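Local coordinates for protein oligopeptide ABC transporter OppAIV (Borrelia burgdorferi B31, PDB 4GL8) that probably binds oligopeptides outside the cytoplasmic membrane and delivers them to an ABC transporter for uptake, at residues T108-L120 with E149-L162. Residues are numbered along the deposited sequence; the frame is centred on the assembly and turned at random.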
loop_
_atom_site.group_PDB
_atom_site.type_symbol
_atom_site.label_atom_id
_atom_site.label_comp_id
_atom_site.label_asym_id
_atom_site.label_seq_id
_atom_site.Cartn_x
_atom_site.Cartn_y
_atom_site.Cartn_z
ATOM N N THR A 108 -12.935 18.188 16.503
ATOM C CA THR A 108 -13.314 19.428 15.867
ATOM C C THR A 108 -12.457 19.599 14.601
ATOM O O THR A 108 -11.403 18.956 14.445
ATOM C CB THR A 108 -12.968 20.615 16.767
ATOM O OG1 THR A 108 -11.555 20.610 16.979
ATOM C CG2 THR A 108 -13.701 20.556 18.133
ATOM N N ALA A 109 -12.881 20.501 13.718
ATOM C CA ALA A 109 -12.122 20.778 12.494
ATOM C C ALA A 109 -10.734 21.366 12.810
ATOM O O ALA A 109 -9.794 21.150 12.062
ATOM C CB ALA A 109 -12.901 21.713 11.592
ATOM N N GLU A 110 -10.620 22.105 13.911
ATOM C CA GLU A 110 -9.314 22.591 14.380
ATOM C C GLU A 110 -8.407 21.441 14.852
ATOM O O GLU A 110 -7.212 21.434 14.585
ATOM C CB GLU A 110 -9.499 23.658 15.482
ATOM C CG GLU A 110 -8.204 24.259 16.033
ATOM C CD GLU A 110 -7.450 25.091 15.006
ATOM O OE1 GLU A 110 -8.061 25.793 14.170
ATOM O OE2 GLU A 110 -6.213 25.067 15.031
ATOM N N GLY A 111 -8.961 20.460 15.541
ATOM C CA GLY A 111 -8.175 19.260 15.858
ATOM C C GLY A 111 -7.657 18.504 14.629
ATOM O O GLY A 111 -6.532 17.979 14.590
ATOM N N ILE A 112 -8.456 18.474 13.587
ATOM C CA ILE A 112 -8.034 17.794 12.390
ATOM C C ILE A 112 -6.949 18.611 11.688
ATOM O O ILE A 112 -5.939 18.090 11.192
ATOM C CB ILE A 112 -9.231 17.537 11.482
ATOM C CG1 ILE A 112 -10.178 16.562 12.158
ATOM C CG2 ILE A 112 -8.779 16.982 10.136
ATOM C CD1 ILE A 112 -11.491 16.422 11.417
ATOM N N ARG A 113 -7.142 19.907 11.680
ATOM C CA ARG A 113 -6.157 20.787 11.127
ATOM C C ARG A 113 -4.787 20.660 11.823
ATOM O O ARG A 113 -3.755 20.618 11.173
ATOM C CB ARG A 113 -6.686 22.196 11.230
ATOM C CG ARG A 113 -5.756 23.200 10.613
ATOM C CD ARG A 113 -6.256 24.606 10.763
ATOM N NE ARG A 113 -5.054 25.385 10.683
ATOM C CZ ARG A 113 -4.348 25.823 11.713
ATOM N NH1 ARG A 113 -4.744 25.691 12.971
ATOM N NH2 ARG A 113 -3.245 26.448 11.437
ATOM N N LYS A 114 -4.794 20.619 13.142
ATOM C CA LYS A 114 -3.584 20.410 13.959
ATOM C C LYS A 114 -2.909 19.051 13.649
ATOM O O LYS A 114 -1.670 18.923 13.635
ATOM C CB LYS A 114 -3.966 20.514 15.453
ATOM N N SER A 115 -3.731 18.046 13.354
ATOM C CA SER A 115 -3.240 16.770 12.886
ATOM C C SER A 115 -2.460 16.890 11.565
ATOM O O SER A 115 -1.318 16.374 11.428
ATOM C CB SER A 115 -4.402 15.799 12.724
ATOM O OG SER A 115 -3.933 14.595 12.173
ATOM N N TYR A 116 -3.039 17.595 10.597
ATOM C CA TYR A 116 -2.324 17.841 9.338
ATOM C C TYR A 116 -1.059 18.615 9.537
ATOM O O TYR A 116 -0.059 18.310 8.877
ATOM C CB TYR A 116 -3.190 18.499 8.273
ATOM C CG TYR A 116 -4.150 17.511 7.666
ATOM C CD1 TYR A 116 -3.696 16.483 6.843
ATOM C CD2 TYR A 116 -5.503 17.588 7.913
ATOM C CE1 TYR A 116 -4.588 15.561 6.284
ATOM C CE2 TYR A 116 -6.387 16.678 7.356
ATOM C CZ TYR A 116 -5.929 15.677 6.544
ATOM O OH TYR A 116 -6.829 14.784 5.992
ATOM N N LEU A 117 -1.063 19.547 10.485
ATOM C CA LEU A 117 0.181 20.264 10.792
ATOM C C LEU A 117 1.324 19.352 11.273
ATOM O O LEU A 117 2.477 19.567 10.904
ATOM C CB LEU A 117 -0.044 21.389 11.803
ATOM C CG LEU A 117 -0.976 22.547 11.426
ATOM C CD1 LEU A 117 -1.002 23.505 12.597
ATOM C CD2 LEU A 117 -0.569 23.282 10.175
ATOM N N ARG A 118 1.022 18.348 12.093
ATOM C CA ARG A 118 2.045 17.364 12.505
ATOM C C ARG A 118 2.673 16.624 11.310
ATOM O O ARG A 118 3.897 16.489 11.269
ATOM C CB ARG A 118 1.466 16.346 13.505
ATOM C CG ARG A 118 2.374 15.144 13.817
ATOM C CD ARG A 118 1.728 14.251 14.873
ATOM N NE ARG A 118 2.613 13.212 15.384
ATOM C CZ ARG A 118 2.565 11.910 15.070
ATOM N NH1 ARG A 118 1.671 11.422 14.190
ATOM N NH2 ARG A 118 3.434 11.067 15.645
ATOM N N ILE A 119 1.888 16.118 10.352
ATOM C CA ILE A 119 2.511 15.349 9.272
ATOM C C ILE A 119 3.319 16.253 8.342
ATOM O O ILE A 119 4.234 15.792 7.679
ATOM C CB ILE A 119 1.526 14.468 8.477
ATOM C CG1 ILE A 119 2.294 13.492 7.599
ATOM C CG2 ILE A 119 0.574 15.319 7.631
ATOM C CD1 ILE A 119 1.409 12.436 6.983
ATOM N N LEU A 120 3.007 17.549 8.338
ATOM C CA LEU A 120 3.755 18.529 7.549
ATOM C C LEU A 120 4.917 19.131 8.314
ATOM O O LEU A 120 5.560 20.062 7.818
ATOM C CB LEU A 120 2.821 19.633 7.059
ATOM C CG LEU A 120 1.824 19.146 6.003
ATOM C CD1 LEU A 120 0.635 20.091 5.875
ATOM C CD2 LEU A 120 2.518 18.994 4.662
ATOM N N GLU A 149 1.569 29.111 8.468
ATOM C CA GLU A 149 0.496 28.191 8.832
ATOM C C GLU A 149 -0.890 28.668 8.331
ATOM O O GLU A 149 -1.699 27.877 7.878
ATOM C CB GLU A 149 0.482 28.089 10.351
ATOM C CG GLU A 149 -0.116 26.847 10.930
ATOM C CD GLU A 149 -0.266 26.925 12.448
ATOM O OE1 GLU A 149 -1.411 27.081 12.932
ATOM O OE2 GLU A 149 0.766 26.825 13.152
ATOM N N SER A 150 -1.142 29.973 8.393
ATOM C CA SER A 150 -2.428 30.542 7.970
ATOM C C SER A 150 -2.676 30.471 6.430
ATOM O O SER A 150 -3.828 30.477 5.999
ATOM C CB SER A 150 -2.560 31.995 8.464
ATOM O OG SER A 150 -1.890 32.878 7.574
ATOM N N GLU A 151 -1.591 30.410 5.649
ATOM C CA GLU A 151 -1.636 30.297 4.180
ATOM C C GLU A 151 -1.749 28.861 3.660
ATOM O O GLU A 151 -1.816 28.647 2.448
ATOM C CB GLU A 151 -0.373 30.895 3.571
ATOM N N LEU A 152 -1.726 27.883 4.564
ATOM C CA LEU A 152 -1.840 26.477 4.193
ATOM C C LEU A 152 -3.279 26.202 3.812
ATOM O O LEU A 152 -4.196 26.687 4.470
ATOM C CB LEU A 152 -1.430 25.578 5.378
ATOM C CG LEU A 152 -1.610 24.071 5.227
ATOM C CD1 LEU A 152 -0.659 23.458 4.202
ATOM C CD2 LEU A 152 -1.395 23.408 6.572
ATOM N N GLY A 153 -3.482 25.403 2.773
ATOM C CA GLY A 153 -4.818 25.097 2.298
ATOM C C GLY A 153 -5.643 24.126 3.115
ATOM O O GLY A 153 -6.294 23.240 2.567
ATOM N N ILE A 154 -5.639 24.298 4.430
ATOM C CA ILE A 154 -6.435 23.466 5.346
ATOM C C ILE A 154 -6.941 24.455 6.375
ATOM O O ILE A 154 -6.133 25.128 7.025
ATOM C CB ILE A 154 -5.582 22.368 6.032
ATOM C CG1 ILE A 154 -4.910 21.469 4.993
ATOM C CG2 ILE A 154 -6.420 21.477 6.946
ATOM C CD1 ILE A 154 -4.002 20.400 5.587
ATOM N N LYS A 155 -8.255 24.616 6.484
ATOM C CA LYS A 155 -8.791 25.603 7.402
ATOM C C LYS A 155 -9.974 25.064 8.172
ATOM O O LYS A 155 -10.764 24.301 7.642
ATOM C CB LYS A 155 -9.219 26.856 6.643
ATOM C CG LYS A 155 -8.081 27.661 6.051
ATOM C CD LYS A 155 -8.677 28.772 5.212
ATOM C CE LYS A 155 -7.628 29.730 4.694
ATOM N NZ LYS A 155 -8.295 30.860 4.008
ATOM N N ALA A 156 -10.074 25.477 9.425
ATOM C CA ALA A 156 -11.193 25.167 10.288
ATOM C C ALA A 156 -12.147 26.346 10.197
ATOM O O ALA A 156 -11.915 27.362 10.811
ATOM C CB ALA A 156 -10.705 24.989 11.717
ATOM N N LEU A 157 -13.186 26.225 9.376
ATOM C CA LEU A 157 -14.122 27.318 9.153
ATOM C C LEU A 157 -15.027 27.543 10.379
ATOM O O LEU A 157 -15.439 28.642 10.659
ATOM C CB LEU A 157 -14.949 27.052 7.893
ATOM C CG LEU A 157 -14.190 26.913 6.550
ATOM C CD1 LEU A 157 -15.171 26.843 5.370
ATOM C CD2 LEU A 157 -13.147 28.003 6.310
ATOM N N ASP A 158 -15.325 26.465 11.084
ATOM C CA ASP A 158 -15.924 26.479 12.412
ATOM C C ASP A 158 -15.659 25.088 12.988
ATOM O O ASP A 158 -14.871 24.323 12.406
ATOM C CB ASP A 158 -17.414 26.810 12.353
ATOM C CG ASP A 158 -18.211 25.862 11.470
ATOM O OD1 ASP A 158 -17.991 24.638 11.459
ATOM O OD2 ASP A 158 -19.108 26.346 10.793
ATOM N N GLU A 159 -16.311 24.741 14.086
ATOM C CA GLU A 159 -16.039 23.463 14.759
ATOM C C GLU A 159 -16.349 22.257 13.922
ATOM O O GLU A 159 -15.671 21.257 14.028
ATOM C CB GLU A 159 -16.857 23.309 16.026
ATOM C CG GLU A 159 -16.286 24.032 17.210
ATOM C CD GLU A 159 -16.652 23.337 18.512
ATOM O OE1 GLU A 159 -17.534 22.421 18.519
ATOM O OE2 GLU A 159 -16.033 23.711 19.527
ATOM N N LYS A 160 -17.416 22.333 13.137
ATOM C CA LYS A 160 -17.861 21.186 12.344
ATOM C C LYS A 160 -17.588 21.384 10.858
ATOM O O LYS A 160 -18.262 20.771 10.034
ATOM C CB LYS A 160 -19.355 20.958 12.525
ATOM C CG LYS A 160 -19.855 20.827 13.963
ATOM C CD LYS A 160 -21.270 20.259 13.916
ATOM C CE LYS A 160 -22.181 20.795 14.992
ATOM N NZ LYS A 160 -22.057 19.918 16.190
ATOM N N THR A 161 -16.642 22.247 10.494
ATOM C CA THR A 161 -16.423 22.527 9.080
ATOM C C THR A 161 -14.953 22.658 8.719
ATOM O O THR A 161 -14.236 23.536 9.214
ATOM C CB THR A 161 -17.203 23.768 8.627
ATOM O OG1 THR A 161 -18.536 23.726 9.167
ATOM C CG2 THR A 161 -17.300 23.801 7.129
ATOM N N LEU A 162 -14.503 21.780 7.829
ATOM C CA LEU A 162 -13.076 21.738 7.448
ATOM C C LEU A 162 -12.951 22.027 5.971
ATOM O O LEU A 162 -13.629 21.412 5.159
ATOM C CB LEU A 162 -12.468 20.385 7.770
ATOM C CG LEU A 162 -10.960 20.305 7.485
ATOM C CD1 LEU A 162 -10.179 20.919 8.629
ATOM C CD2 LEU A 162 -10.513 18.889 7.250
HETATM O O HOH W 1 -12.648 23.818 14.992
#
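Glu149 meets the helix at Arg113 and Leu117. Its OE1 takes NH2 of Arg113 in a salt bridge, with the carboxylate turned 36° from the guanidinium plane; the modelled separation is implausibly short, so its exact length is doubtful. Arg113 gets there with CG anti to its backbone N (chi1 -177°) and the chain extended to NE, and its NH1 forms a salt bridge to Glu110 OE2 whose hydrogen bond is weak, so one guanidinium is shared by two acids. Leu117 CD1 lies 3.5 Å from Glu149 CD, the two side chains crossing at about a right angle. Leu152 follows, its CD2 3.7 Å from Leu117 CD2, and it meets Leu120 tip to tip; Tyr142 of helix 139-143 also touches Leu117 and Leu120. Ile154 pushes CD1 to within 3.4 Å of Tyr116 CB, near the root of the ring, while its carbonyl O sits in the guanidinium plane of Arg113, at the edge. Ile154 lies on an edge strand of a five-stranded antiparallel sheet, and helix 109-119 packs along it roughly antiparallel (154°), the axes 7.3 Å apart at closest approach. Ala156 sets its methyl 3.9 Å from Ala109 CB. Beyond the corner at Leu157, the type I turn Asp158-Thr161 closes round the start of the helix: Glu159 O accepts from Ala109 N (2.9 Å, from above the carbonyl plane), while Thr108 OG1 caps Gly111 N. A water that accepts from Glu110 N bonds weakly to Asp158 O. Thr161 O lies 3.3 Å from Ala109 CB, and Leu162 spreads its two methyls, CD1 beside Ala109 O and CD2 against Ile112 CG2.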